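PDB 2QTH: GTPase HflX from Sulfolobus solfataricus P2, which hydrolyses GTP specifically, with magnesium as cofactor, and associates with the 50S ribosomal subunit, possibly acting in protein synthesis or ribosome biogenesis. Local coordinates for residues G183-T188 with D259-V264. Residues are numbered along the deposited sequence; the frame is centred on the assembly and turned at random.
Sequences GIVGYT and DALILV. With GDP (guanosine-5'-diphosphate), chain H.
Ile184 and Ile262 lie side by side on one face of two parallel strands, pointing the same way, and their CD1 methyls end 4.2 Å apart. On that face Ile184 also sends CG2, which a chi1 of -72°, measured to CG1, leaves anti to the backbone N, to within 3.7 Å of Val264 CG2; Leu195 of helix 192-200, which follows the P-loop, covers both isoleucines. The other face carries Val185, whose CG2 meets Leu263 CD1 at 3.9 Å, the two side chains crossing at about a right angle. Leu263 has its CG swung away from its own N (chi1 172°), which brings CD1 over Gly186 CA as well. Between the two layers of side chains, Gly183 bonds through N-H and C=O to Ala260 O and Ile262 N, and Val185 likewise to Ile262 O and Val264 N; the bond from Val185 N to Ile262 O (2.8 Å) is nearly straight, 173° at the hydrogen. Past Gly186 a water accepts from Tyr187 N at 3.0 Å and donates to Val264 O at 2.6 Å. Four direct bonds and two apolar layers thus hold the strands in parallel register up to Val185, and water replaces direct pairing where the chain enters the GTP-binding loop.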
loop_
_atom_site.group_PDB
_atom_site.type_symbol
_atom_site.label_atom_id
_atom_site.label_comp_id
_atom_site.label_asym_id
_atom_site.label_seq_id
_atom_site.Cartn_x
_atom_site.Cartn_y
_atom_site.Cartn_z
ATOM N N GLY A 183 1.604 -11.092 -9.504
ATOM C CA GLY A 183 1.334 -9.988 -8.596
ATOM C C GLY A 183 1.886 -10.174 -7.218
ATOM O O GLY A 183 1.818 -11.277 -6.653
ATOM N N ILE A 184 2.424 -9.084 -6.635
ATOM C CA ILE A 184 3.096 -9.210 -5.329
ATOM C C ILE A 184 2.100 -8.619 -4.341
ATOM O O ILE A 184 1.745 -7.376 -4.469
ATOM C CB ILE A 184 4.442 -8.375 -5.251
ATOM C CG1 ILE A 184 5.597 -8.982 -6.100
ATOM C CG2 ILE A 184 4.989 -8.392 -3.820
ATOM C CD1 ILE A 184 5.255 -9.256 -7.458
ATOM N N VAL A 185 1.687 -9.447 -3.345
ATOM C CA VAL A 185 0.724 -9.006 -2.358
ATOM C C VAL A 185 1.316 -9.237 -0.986
ATOM O O VAL A 185 2.358 -9.855 -0.831
ATOM C CB VAL A 185 -0.689 -9.731 -2.514
ATOM C CG1 VAL A 185 -1.241 -9.437 -3.867
ATOM C CG2 VAL A 185 -0.440 -11.281 -2.339
ATOM N N GLY A 186 0.633 -8.715 0.034
ATOM C CA GLY A 186 1.148 -8.820 1.396
ATOM C C GLY A 186 0.887 -7.543 2.182
ATOM O O GLY A 186 0.647 -6.478 1.569
ATOM N N TYR A 187 0.982 -7.636 3.504
ATOM C CA TYR A 187 0.747 -6.456 4.383
ATOM C C TYR A 187 1.824 -5.427 4.249
ATOM O O TYR A 187 2.917 -5.728 3.845
ATOM C CB TYR A 187 0.730 -6.870 5.825
ATOM C CG TYR A 187 -0.718 -7.189 6.224
ATOM C CD1 TYR A 187 -1.202 -8.512 6.138
ATOM C CD2 TYR A 187 -1.564 -6.183 6.664
ATOM C CE1 TYR A 187 -2.508 -8.834 6.483
ATOM C CE2 TYR A 187 -2.912 -6.482 6.953
ATOM C CZ TYR A 187 -3.326 -7.792 6.907
ATOM O OH TYR A 187 -4.603 -8.062 7.225
ATOM N N THR A 188 1.494 -4.192 4.605
ATOM C CA THR A 188 2.417 -3.089 4.590
ATOM C C THR A 188 3.573 -3.536 5.430
ATOM O O THR A 188 3.372 -4.212 6.458
ATOM C CB THR A 188 1.752 -1.844 5.343
ATOM O OG1 THR A 188 0.478 -1.629 4.741
ATOM C CG2 THR A 188 2.649 -0.541 5.367
ATOM N N ASP A 259 -1.890 -13.773 -13.300
ATOM C CA ASP A 259 -1.915 -15.221 -13.449
ATOM C C ASP A 259 -1.538 -15.968 -12.218
ATOM O O ASP A 259 -1.984 -17.076 -12.015
ATOM C CB ASP A 259 -1.006 -15.614 -14.618
ATOM C CG ASP A 259 -1.422 -14.914 -15.832
ATOM O OD1 ASP A 259 -2.630 -15.056 -16.143
ATOM O OD2 ASP A 259 -0.605 -14.183 -16.422
ATOM N N ALA A 260 -0.713 -15.349 -11.372
ATOM C CA ALA A 260 -0.236 -15.984 -10.143
ATOM C C ALA A 260 0.124 -14.855 -9.167
ATOM O O ALA A 260 0.230 -13.679 -9.574
ATOM C CB ALA A 260 0.978 -16.900 -10.409
ATOM N N LEU A 261 0.323 -15.200 -7.910
ATOM C CA LEU A 261 0.656 -14.187 -6.881
ATOM C C LEU A 261 1.850 -14.630 -6.052
ATOM O O LEU A 261 2.060 -15.820 -5.791
ATOM C CB LEU A 261 -0.546 -13.940 -5.922
ATOM C CG LEU A 261 -1.872 -13.445 -6.527
ATOM C CD1 LEU A 261 -2.958 -13.318 -5.451
ATOM C CD2 LEU A 261 -1.698 -12.160 -7.313
ATOM N N ILE A 262 2.629 -13.651 -5.613
ATOM C CA ILE A 262 3.650 -13.879 -4.596
ATOM C C ILE A 262 3.098 -13.229 -3.343
ATOM O O ILE A 262 2.850 -12.024 -3.368
ATOM C CB ILE A 262 4.994 -13.170 -4.979
ATOM C CG1 ILE A 262 5.610 -13.897 -6.259
ATOM C CG2 ILE A 262 6.003 -13.108 -3.687
ATOM C CD1 ILE A 262 6.816 -13.128 -7.052
ATOM N N LEU A 263 2.964 -14.008 -2.257
ATOM C CA LEU A 263 2.498 -13.458 -0.979
ATOM C C LEU A 263 3.630 -13.320 -0.009
ATOM O O LEU A 263 4.349 -14.318 0.345
ATOM C CB LEU A 263 1.475 -14.411 -0.347
ATOM C CG LEU A 263 1.040 -14.076 1.071
ATOM C CD1 LEU A 263 0.344 -12.736 1.163
ATOM C CD2 LEU A 263 0.018 -15.264 1.655
ATOM N N VAL A 264 3.839 -12.084 0.396
ATOM C CA VAL A 264 5.021 -11.752 1.183
ATOM C C VAL A 264 4.592 -11.698 2.614
ATOM O O VAL A 264 3.537 -11.081 2.902
ATOM C CB VAL A 264 5.781 -10.422 0.778
ATOM C CG1 VAL A 264 7.179 -10.456 1.435
ATOM C CG2 VAL A 264 6.003 -10.314 -0.775
HETATM P PB GDP H . 6.261 -2.970 1.888
HETATM O O1B GDP H . 5.485 -1.852 2.586
HETATM O O2B GDP H . 5.446 -4.246 1.967
HETATM O O3B GDP H . 6.402 -2.609 0.464
HETATM O O3A GDP H . 7.703 -3.247 2.449
HETATM P PA GDP H . 9.138 -2.641 1.774
HETATM O O1A GDP H . 9.925 -3.359 0.771
HETATM O O2A GDP H . 8.924 -1.183 1.406
HETATM O "O5'" GDP H . 9.978 -2.931 3.117
HETATM C "C5'" GDP H . 9.447 -2.601 4.400
HETATM C "C4'" GDP H . 10.638 -2.129 5.230
HETATM O "O4'" GDP H . 11.346 -3.318 5.600
HETATM C "C3'" GDP H . 11.643 -1.279 4.472
HETATM O "O3'" GDP H . 12.380 -0.583 5.479
HETATM C "C2'" GDP H . 12.560 -2.301 3.845
HETATM O "O2'" GDP H . 13.894 -1.810 3.727
HETATM C "C1'" GDP H . 12.566 -3.442 4.863
HETATM N N9 GDP H . 12.767 -4.787 4.256
HETATM C C8 GDP H . 12.249 -5.328 3.117
HETATM N N7 GDP H . 12.689 -6.620 2.885
HETATM C C5 GDP H . 13.543 -6.898 3.927
HETATM C C6 GDP H . 14.395 -8.037 4.364
HETATM O O6 GDP H . 14.418 -9.056 3.691
HETATM N N1 GDP H . 15.116 -7.968 5.513
HETATM C C2 GDP H . 15.118 -6.865 6.265
HETATM N N2 GDP H . 15.902 -6.879 7.380
HETATM N N3 GDP H . 14.361 -5.747 5.946
HETATM C C4 GDP H . 13.588 -5.703 4.816
HETATM O O HOH W 1 1.750 -10.310 4.570
#